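Local coordinates for protein methanogen homoaconitase large subunit (Methanocaldococcus jannaschii, PDB 4KP2) that supplies the large, [4Fe-4S]-binding subunit of a hydro-lyase that interconverts (R)-homocitrate and homoisocitrate by way of cis-homoaconitate, at residues L49-H53 with C119-L123; D54-L59 with M95-A99; D75-F81 with I108-G114; D82-P86 with T380-G384. One frame throughout, in Å; residues are numbered along the deposited sequence.

In the fold
Interactions 1 to 3 are built on the parallel sheet in the order 111-112, 77-80, 49-53, 133-136, 150-153. Interaction 3 pairs the first two of these strands. Interaction 1, whose centre is about 8 Å away, packs helix 119-126 on the neighbouring strand 49-53, and interaction 2 joins helices 57-67 and 90-106. Along the chain, interaction 3 is nested inside the loop closed by interaction 1, as is interaction 2. Interaction 4, about 14 Å from interactions 1 and 2, ties the loop after strand 77-80 to a distant cysteine-bearing loop that follows strand 377-378 of the second parallel sheet. The ends of strands 49-53 and 77-80 thus lead toward the predicted cluster site.

Interaction 1. Residues L49-H53 with C119-L123; sequences LAMTH and CHQIL
Strand 49-53 and the first turn of helix 119-126 run roughly antiparallel, their axes inclined at 148° and 9.9 Å apart at closest approach. The backbones come nearest at His53 and Cys119, and side chains fill the space between strand and helix. Alternate strand residues Leu49, Met51 and His53 direct their CB atoms at the helix. Leu49 and Leu123 meet tip to tip, Leu49 CD2 lying 3.8 Å from Leu123 CG, while Leu123 CD2 rests 4.0 Å from Met51 CB. Met51 starts out with CG opposite its backbone N (chi1 159°) and then bends twice, which lays its terminal methyl against Cys119; Met51 CE is 3.6 Å from Cys119 CB and touches SG as well. Met51 SD also approaches the His120 ring obliquely, 5.0 Å from the ring centroid. Cys119 SG itself sits over the centre of the His120 ring, 3.7 Å above its plane. Replacing Met51 with alanine would probably open a gap beside Cys119 and leave the His120 ring without its neighbouring sulfur from the strand. His120 NE2 is hydrogen-bonded to Asp138, and its side chain reaches Cys323, a predicted cluster ligand. Cys119 N is hydrogen-bonded to Asp82 OD2. The contact is helix-on-sheet packing of an alpha-beta-alpha sandwich, with the start of the helix at the edge of the predicted [4Fe-4S] site of this aconitase-family subunit.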
# COMPACT_ATOMS: atom_id res chain seq x y z
N LEU A 49 30.73 -2.34 3.38
CA LEU A 49 29.35 -2.50 2.93
C LEU A 49 28.84 -1.25 2.21
O LEU A 49 28.87 -0.15 2.76
CB LEU A 49 28.45 -2.84 4.11
CG LEU A 49 27.10 -3.50 3.81
CD1 LEU A 49 27.32 -4.84 3.13
CD2 LEU A 49 26.29 -3.67 5.08
N ALA A 50 28.37 -1.43 0.98
CA ALA A 50 27.84 -0.32 0.19
C ALA A 50 26.39 -0.58 -0.22
O ALA A 50 26.06 -1.66 -0.71
CB ALA A 50 28.71 -0.09 -1.04
N MET A 51 25.53 0.41 -0.01
CA MET A 51 24.11 0.24 -0.28
C MET A 51 23.44 1.48 -0.88
O MET A 51 23.65 2.60 -0.42
CB MET A 51 23.38 -0.19 1.00
CG MET A 51 21.88 0.08 0.99
SD MET A 51 21.44 1.58 1.89
CE MET A 51 20.27 2.31 0.75
N THR A 52 22.63 1.25 -1.91
CA THR A 52 21.81 2.30 -2.51
C THR A 52 20.39 1.78 -2.74
O THR A 52 20.19 0.61 -3.05
CB THR A 52 22.39 2.80 -3.84
OG1 THR A 52 22.72 1.68 -4.67
CG2 THR A 52 23.64 3.63 -3.60
N HIS A 53 19.41 2.67 -2.59
CA HIS A 53 18.01 2.28 -2.78
C HIS A 53 17.46 2.74 -4.13
O HIS A 53 18.18 3.35 -4.92
CB HIS A 53 17.14 2.81 -1.63
CG HIS A 53 17.25 4.29 -1.42
ND1 HIS A 53 16.59 5.21 -2.22
CD2 HIS A 53 17.94 5.01 -0.51
CE1 HIS A 53 16.87 6.43 -1.80
NE2 HIS A 53 17.69 6.34 -0.77
N CYS A 119 15.54 -0.25 3.36
CA CYS A 119 16.94 -0.53 3.09
C CYS A 119 17.78 -0.69 4.35
O CYS A 119 18.58 -1.62 4.46
CB CYS A 119 17.54 0.58 2.22
SG CYS A 119 17.46 2.23 2.97
N HIS A 120 17.58 0.21 5.31
CA HIS A 120 18.34 0.16 6.56
C HIS A 120 17.91 -1.01 7.43
O HIS A 120 18.73 -1.60 8.13
CB HIS A 120 18.19 1.48 7.32
CG HIS A 120 18.72 2.67 6.59
ND1 HIS A 120 19.85 2.61 5.81
CD2 HIS A 120 18.28 3.94 6.53
CE1 HIS A 120 20.08 3.80 5.29
NE2 HIS A 120 19.14 4.63 5.71
N GLN A 121 16.63 -1.34 7.39
CA GLN A 121 16.10 -2.45 8.17
C GLN A 121 16.62 -3.78 7.63
O GLN A 121 17.00 -4.66 8.40
CB GLN A 121 14.57 -2.44 8.17
CG GLN A 121 13.95 -3.51 9.04
CD GLN A 121 14.27 -3.33 10.52
OE1 GLN A 121 14.49 -2.21 10.99
NE2 GLN A 121 14.31 -4.44 11.25
N ILE A 122 16.63 -3.92 6.31
CA ILE A 122 17.16 -5.11 5.66
C ILE A 122 18.65 -5.25 5.97
O ILE A 122 19.14 -6.35 6.27
CB ILE A 122 16.97 -5.05 4.13
CG1 ILE A 122 15.48 -5.13 3.78
CG2 ILE A 122 17.73 -6.18 3.45
CD1 ILE A 122 15.20 -5.05 2.30
N LEU A 123 19.36 -4.13 5.91
CA LEU A 123 20.79 -4.10 6.15
C LEU A 123 21.11 -4.53 7.58
O LEU A 123 22.13 -5.16 7.84
CB LEU A 123 21.34 -2.70 5.89
CG LEU A 123 22.64 -2.59 5.09
CD1 LEU A 123 22.50 -3.30 3.76
CD2 LEU A 123 23.01 -1.13 4.88

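Interaction 2. Residues D54-L59 with M95-A99; sequences DGTTPL and MQKLA
A proline wedged against a helix makes this an apolar contact between two helices of the lobe: Pro58, in the first turn of helix 57-67, lies on the middle of helix 90-106, and the loop residue Asp54 extends the contact toward Gln96. Pro58 CG sits 3.1 Å from Met95 O, a carbonyl that also accepts the backbone N-H of Ala99 within its own helix. The proline ring crosses the Met95 side chain at about a right angle, with Pro58 CG 3.6 Å from Met95 CB. On the next turn Pro58 CB faces Leu98 CB at 4.1 Å. Thr57 divides its two branches: CG2, opposite the backbone N, reaches Ala99 CB at 3.8 Å, whereas OG1 turns back to hydrogen-bond with His53 O and Thr52 OG1. Met95 stretches out as far as SD and bends at its last torsion (chi3 -59°), bringing SD and CE beside the carbonyl oxygen of Asp54.

Asp54 and Gln96 lie side by side and point the same way, their carboxylate and amide planes 59° apart. Asp54 OD2 and Gln96 NE2 are 3.6 Å from each other, and the stronger partners of the carboxylate are elsewhere: OD2 takes the N-H of Asn84 and OD1 that of His83. Gln96 NE2 makes a weak hydrogen bond to Asn84 O, and its side chain also packs on Lys348 of the second subunit. Two helices that follow successive parallel strands, 49-53 and 77-80, are thus brought into contact, as in the outer layer of an alpha-beta-alpha sandwich.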
# COMPACT_ATOMS: atom_id res chain seq x y z
N ASP A 54 16.19 2.46 -4.37
CA ASP A 54 15.55 2.74 -5.66
C ASP A 54 15.60 4.21 -6.07
O ASP A 54 15.44 4.54 -7.24
CB ASP A 54 14.11 2.24 -5.67
CG ASP A 54 13.28 2.84 -4.56
OD1 ASP A 54 13.83 3.06 -3.46
OD2 ASP A 54 12.07 3.09 -4.78
N GLY A 55 15.81 5.09 -5.10
CA GLY A 55 15.88 6.51 -5.37
C GLY A 55 17.29 6.99 -5.64
O GLY A 55 17.49 8.05 -6.24
N THR A 56 18.28 6.22 -5.21
CA THR A 56 19.68 6.62 -5.35
C THR A 56 20.52 5.64 -6.18
O THR A 56 21.59 5.99 -6.67
CB THR A 56 20.35 6.83 -3.98
OG1 THR A 56 20.17 5.67 -3.17
CG2 THR A 56 19.74 8.03 -3.28
N THR A 57 20.02 4.41 -6.34
CA THR A 57 20.71 3.43 -7.18
C THR A 57 20.85 3.86 -8.65
O THR A 57 21.94 3.78 -9.21
CB THR A 57 20.05 2.02 -7.10
OG1 THR A 57 20.04 1.57 -5.74
CG2 THR A 57 20.82 1.02 -7.96
N PRO A 58 19.76 4.34 -9.28
CA PRO A 58 19.93 4.78 -10.67
C PRO A 58 20.79 6.03 -10.77
O PRO A 58 21.46 6.24 -11.78
CB PRO A 58 18.50 5.12 -11.11
CG PRO A 58 17.62 4.41 -10.15
CD PRO A 58 18.35 4.43 -8.86
N LEU A 59 20.77 6.85 -9.72
CA LEU A 59 21.58 8.05 -9.67
C LEU A 59 23.06 7.71 -9.53
O LEU A 59 23.92 8.38 -10.10
CB LEU A 59 21.14 8.95 -8.51
CG LEU A 59 20.05 9.99 -8.78
CD1 LEU A 59 18.79 9.35 -9.36
CD2 LEU A 59 19.72 10.76 -7.51
N MET A 95 13.25 4.48 -13.01
CA MET A 95 14.40 4.37 -12.12
C MET A 95 14.63 2.94 -11.67
O MET A 95 15.75 2.43 -11.72
CB MET A 95 14.24 5.30 -10.92
CG MET A 95 14.53 6.76 -11.22
SD MET A 95 14.68 7.77 -9.72
CE MET A 95 13.07 7.51 -8.97
N GLN A 96 13.56 2.28 -11.23
CA GLN A 96 13.66 0.90 -10.77
C GLN A 96 14.08 -0.04 -11.89
O GLN A 96 14.75 -1.04 -11.64
CB GLN A 96 12.33 0.44 -10.16
CG GLN A 96 11.96 1.16 -8.87
CD GLN A 96 10.72 0.57 -8.22
OE1 GLN A 96 10.24 -0.49 -8.61
NE2 GLN A 96 10.20 1.27 -7.21
N LYS A 97 13.71 0.30 -13.12
CA LYS A 97 14.12 -0.49 -14.27
C LYS A 97 15.61 -0.31 -14.52
O LYS A 97 16.29 -1.25 -14.95
CB LYS A 97 13.32 -0.10 -15.51
CG LYS A 97 13.45 -1.09 -16.66
CD LYS A 97 12.65 -0.66 -17.88
CE LYS A 97 13.24 0.58 -18.53
NZ LYS A 97 12.53 0.94 -19.78
N LEU A 98 16.11 0.89 -14.26
CA LEU A 98 17.53 1.18 -14.40
C LEU A 98 18.33 0.50 -13.29
O LEU A 98 19.45 0.05 -13.51
CB LEU A 98 17.77 2.69 -14.36
CG LEU A 98 18.24 3.33 -15.67
CD1 LEU A 98 18.53 4.81 -15.46
CD2 LEU A 98 19.47 2.61 -16.20
N ALA A 99 17.74 0.44 -12.10
CA ALA A 99 18.38 -0.21 -10.97
C ALA A 99 18.47 -1.71 -11.20
O ALA A 99 19.40 -2.36 -10.74
CB ALA A 99 17.61 0.09 -9.69

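Interaction 3. Residues D75-F81 with I108-G114; sequences DKIVVAF and IKNFHKG
Asn110, the centre of an inverse gamma turn, reaches with its side chain across to the carbonyls of Asp75 and Ile77. Its CG lies opposite the carbonyl carbon (chi1 -57°), which brings Asn110 ND2 to 2.6 Å from Asp75 O and lets it make a weak hydrogen bond to Ile77 O. Asn110 O then accepts the N-H of Val79. Beyond it the chains pair in parallel, Val79 O receiving His112 N at 2.7 Å and His112 O receiving Phe81 N at 3.0 Å.

Strand 77-80, helix 90-106 and strand 111-112 form a beta-alpha-beta unit, with 111-112 the outermost strand of the sheet within the chain. The face bearing Val79 and Phe111 looks toward that helix. There Phe111, its CG swung away from the backbone N (chi1 171°), lays CD1 3.6 Å from Val79 CG1 and presents its ring edge to a face of Phe81. This T-shaped pair has planes at 78° and centroids 5.0 Å apart, Phe111 CE1 coming to 3.5 Å from Phe81 CZ. Ile108 crosses Ile77 at about a right angle, CD1 meeting Ile77 CG2 at 3.9 Å. On the opposite face, Ala80 CB touches His112 CB, and His112 NE2 is hydrogen-bonded to Tyr127 OH.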
# COMPACT_ATOMS: atom_id res chain seq x y z
N ASP A 75 29.58 -8.73 -3.85
CA ASP A 75 29.19 -9.33 -2.58
C ASP A 75 29.09 -8.28 -1.47
O ASP A 75 28.34 -8.45 -0.51
CB ASP A 75 30.17 -10.43 -2.18
CG ASP A 75 30.16 -11.60 -3.14
OD1 ASP A 75 29.71 -11.42 -4.29
OD2 ASP A 75 30.60 -12.70 -2.74
N LYS A 76 29.86 -7.21 -1.60
CA LYS A 76 29.85 -6.13 -0.62
C LYS A 76 28.82 -5.06 -0.95
O LYS A 76 28.70 -4.06 -0.24
CB LYS A 76 31.24 -5.49 -0.52
CG LYS A 76 32.14 -6.07 0.57
CD LYS A 76 32.59 -7.48 0.25
CE LYS A 76 33.58 -7.98 1.29
NZ LYS A 76 34.78 -7.10 1.38
N ILE A 77 28.07 -5.27 -2.03
CA ILE A 77 27.07 -4.30 -2.47
C ILE A 77 25.65 -4.80 -2.22
O ILE A 77 25.32 -5.94 -2.52
CB ILE A 77 27.23 -3.97 -3.97
CG1 ILE A 77 28.63 -3.42 -4.25
CG2 ILE A 77 26.18 -2.97 -4.42
CD1 ILE A 77 28.90 -3.14 -5.71
N VAL A 78 24.81 -3.93 -1.66
CA VAL A 78 23.42 -4.28 -1.38
C VAL A 78 22.46 -3.28 -2.03
O VAL A 78 22.62 -2.07 -1.89
CB VAL A 78 23.15 -4.32 0.14
CG1 VAL A 78 21.68 -4.59 0.41
CG2 VAL A 78 24.02 -5.38 0.81
N VAL A 79 21.46 -3.80 -2.74
CA VAL A 79 20.44 -2.96 -3.35
C VAL A 79 19.05 -3.36 -2.86
O VAL A 79 18.68 -4.54 -2.91
CB VAL A 79 20.48 -3.05 -4.89
CG1 VAL A 79 19.38 -2.19 -5.49
CG2 VAL A 79 21.84 -2.63 -5.41
N ALA A 80 18.29 -2.39 -2.37
CA ALA A 80 16.96 -2.65 -1.84
C ALA A 80 15.96 -1.56 -2.21
O ALA A 80 16.21 -0.37 -1.99
CB ALA A 80 17.01 -2.84 -0.34
N PHE A 81 14.83 -1.97 -2.77
CA PHE A 81 13.77 -1.03 -3.14
C PHE A 81 12.83 -0.83 -1.96
O PHE A 81 12.30 -1.81 -1.41
CB PHE A 81 12.98 -1.54 -4.35
CG PHE A 81 13.80 -1.69 -5.60
CD1 PHE A 81 15.06 -1.11 -5.70
CD2 PHE A 81 13.32 -2.41 -6.68
CE1 PHE A 81 15.81 -1.25 -6.85
CE2 PHE A 81 14.06 -2.55 -7.83
CZ PHE A 81 15.31 -1.97 -7.92
N ILE A 108 24.67 -8.32 -8.71
CA ILE A 108 24.44 -8.02 -7.30
C ILE A 108 23.51 -9.06 -6.69
O ILE A 108 22.28 -8.94 -6.79
CB ILE A 108 23.84 -6.62 -7.11
CG1 ILE A 108 24.68 -5.58 -7.85
CG2 ILE A 108 23.75 -6.28 -5.63
CD1 ILE A 108 26.11 -5.49 -7.36
N LYS A 109 24.09 -10.07 -6.06
CA LYS A 109 23.30 -11.14 -5.44
C LYS A 109 22.53 -10.63 -4.23
O LYS A 109 21.43 -11.11 -3.94
CB LYS A 109 24.20 -12.31 -5.04
CG LYS A 109 24.86 -13.00 -6.22
CD LYS A 109 25.67 -14.20 -5.76
CE LYS A 109 26.32 -14.91 -6.94
NZ LYS A 109 27.10 -16.10 -6.50
N ASN A 110 23.10 -9.66 -3.54
CA ASN A 110 22.45 -9.06 -2.38
C ASN A 110 21.41 -8.03 -2.79
O ASN A 110 21.46 -6.88 -2.36
CB ASN A 110 23.48 -8.41 -1.46
CG ASN A 110 24.55 -9.38 -1.00
OD1 ASN A 110 24.29 -10.58 -0.86
ND2 ASN A 110 25.75 -8.87 -0.76
N PHE A 111 20.46 -8.44 -3.63
CA PHE A 111 19.42 -7.54 -4.10
C PHE A 111 18.07 -7.86 -3.47
O PHE A 111 17.70 -9.02 -3.32
CB PHE A 111 19.31 -7.61 -5.63
CG PHE A 111 18.12 -6.88 -6.18
CD1 PHE A 111 18.03 -5.51 -6.09
CD2 PHE A 111 17.10 -7.57 -6.81
CE1 PHE A 111 16.94 -4.83 -6.60
CE2 PHE A 111 16.01 -6.90 -7.32
CZ PHE A 111 15.93 -5.53 -7.22
N HIS A 112 17.34 -6.82 -3.09
CA HIS A 112 16.04 -6.98 -2.48
C HIS A 112 14.97 -6.18 -3.22
O HIS A 112 15.05 -4.96 -3.32
CB HIS A 112 16.08 -6.58 -1.01
CG HIS A 112 16.95 -7.47 -0.17
ND1 HIS A 112 16.47 -8.59 0.45
CD2 HIS A 112 18.27 -7.40 0.14
CE1 HIS A 112 17.45 -9.18 1.11
NE2 HIS A 112 18.55 -8.48 0.94
N LYS A 113 13.97 -6.88 -3.72
CA LYS A 113 12.89 -6.27 -4.48
C LYS A 113 11.95 -5.48 -3.58
O LYS A 113 12.17 -5.38 -2.37
CB LYS A 113 12.10 -7.34 -5.23
CG LYS A 113 12.95 -8.22 -6.11
CD LYS A 113 12.23 -9.51 -6.46
CE LYS A 113 10.91 -9.24 -7.16
NZ LYS A 113 10.18 -10.50 -7.46
N GLY A 114 10.91 -4.91 -4.17
CA GLY A 114 9.91 -4.20 -3.41
C GLY A 114 9.12 -5.14 -2.52
O GLY A 114 8.74 -6.23 -2.94

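Interaction 4. Residues D82-P86 with T380-G384; sequences DHNVP and TPGCG
One face of the His83 imidazole carries the sulfur of Cys383, which stands 3.6 Å above the ring plane, offset toward the rim and close to ND1. The ring of His53 stacks on the other face. At the ring edge, in plane, lies Asp82 OD1, to which His83 ND1 donates a nearly straight hydrogen bond of 2.8 Å (169°); the carboxylate is met from above its own plane. Cys383 SG lies 3.6 Å from Asp82 OD2. An alanine in place of His83 would probably strip Cys383 SG of its aromatic cover, leave Asp82 OD1 without its ring N-H partner and His53 without its stack. The backbones are tied by Cys383 N donating to Asp82 O at 3.3 Å. Gly382 passes close to that same oxygen, where a CB would clash. Farther along, Val85 CG2 meets Thr380 CG2 at 4.0 Å, and Thr380 OG1 is hydrogen-bonded to Ile378 O of the second subunit. Cys383 is a predicted [4Fe-4S] ligand with Cys386 and Cys323. The contact thus joins the loop between strand 77-80 and helix 90-106 to the loop between strands 377-378 and 399-402, bridging the two parallel sheets of the subunit.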
# COMPACT_ATOMS: atom_id res chain seq x y z
N ASP A 82 12.60 0.42 -1.57
CA ASP A 82 11.77 0.70 -0.41
C ASP A 82 11.09 2.07 -0.48
O ASP A 82 9.98 2.24 0.02
CB ASP A 82 12.59 0.59 0.87
CG ASP A 82 13.71 1.61 0.94
OD1 ASP A 82 14.23 2.00 -0.13
OD2 ASP A 82 14.07 2.03 2.06
N HIS A 83 11.76 3.04 -1.09
CA HIS A 83 11.26 4.41 -1.13
C HIS A 83 9.98 4.54 -1.96
O HIS A 83 9.04 5.23 -1.56
CB HIS A 83 12.33 5.36 -1.67
CG HIS A 83 13.35 5.75 -0.65
ND1 HIS A 83 14.09 4.82 0.06
CD2 HIS A 83 13.76 6.96 -0.22
CE1 HIS A 83 14.91 5.46 0.89
NE2 HIS A 83 14.73 6.76 0.73
N ASN A 84 9.95 3.90 -3.12
CA ASN A 84 8.82 4.02 -4.03
C ASN A 84 8.24 2.66 -4.42
O ASN A 84 8.21 2.30 -5.59
CB ASN A 84 9.25 4.78 -5.29
CG ASN A 84 9.84 6.14 -4.98
OD1 ASN A 84 9.13 7.14 -4.94
ND2 ASN A 84 11.15 6.18 -4.76
N VAL A 85 7.77 1.92 -3.42
CA VAL A 85 7.22 0.59 -3.67
C VAL A 85 5.76 0.46 -3.22
O VAL A 85 5.45 0.68 -2.05
CB VAL A 85 8.09 -0.51 -3.02
CG1 VAL A 85 9.41 -0.65 -3.77
CG2 VAL A 85 8.35 -0.20 -1.55
N PRO A 86 4.86 0.13 -4.16
CA PRO A 86 5.09 -0.05 -5.60
C PRO A 86 5.34 1.28 -6.29
O PRO A 86 5.05 2.32 -5.70
CB PRO A 86 3.76 -0.66 -6.09
CG PRO A 86 3.09 -1.18 -4.86
CD PRO A 86 3.49 -0.24 -3.78
N THR A 380 2.71 -1.55 1.49
CA THR A 380 3.91 -2.35 1.23
C THR A 380 5.07 -1.89 2.11
O THR A 380 5.36 -0.69 2.18
CB THR A 380 4.32 -2.25 -0.25
OG1 THR A 380 3.32 -2.87 -1.06
CG2 THR A 380 5.65 -2.94 -0.49
N PRO A 381 5.73 -2.84 2.79
CA PRO A 381 6.88 -2.59 3.67
C PRO A 381 7.95 -1.70 3.04
O PRO A 381 8.76 -2.17 2.24
CB PRO A 381 7.44 -4.00 3.91
CG PRO A 381 6.25 -4.87 3.84
CD PRO A 381 5.34 -4.27 2.80
N GLY A 382 7.93 -0.42 3.40
CA GLY A 382 8.90 0.54 2.90
C GLY A 382 8.88 1.79 3.75
O GLY A 382 8.64 1.73 4.96
N CYS A 383 9.12 2.94 3.12
CA CYS A 383 9.11 4.21 3.83
C CYS A 383 8.29 5.26 3.08
O CYS A 383 8.76 5.85 2.10
CB CYS A 383 10.53 4.71 4.08
SG CYS A 383 11.62 4.66 2.63
N GLY A 384 7.07 5.49 3.54
CA GLY A 384 6.19 6.47 2.93
C GLY A 384 5.02 6.83 3.83
O GLY A 384 4.53 5.99 4.58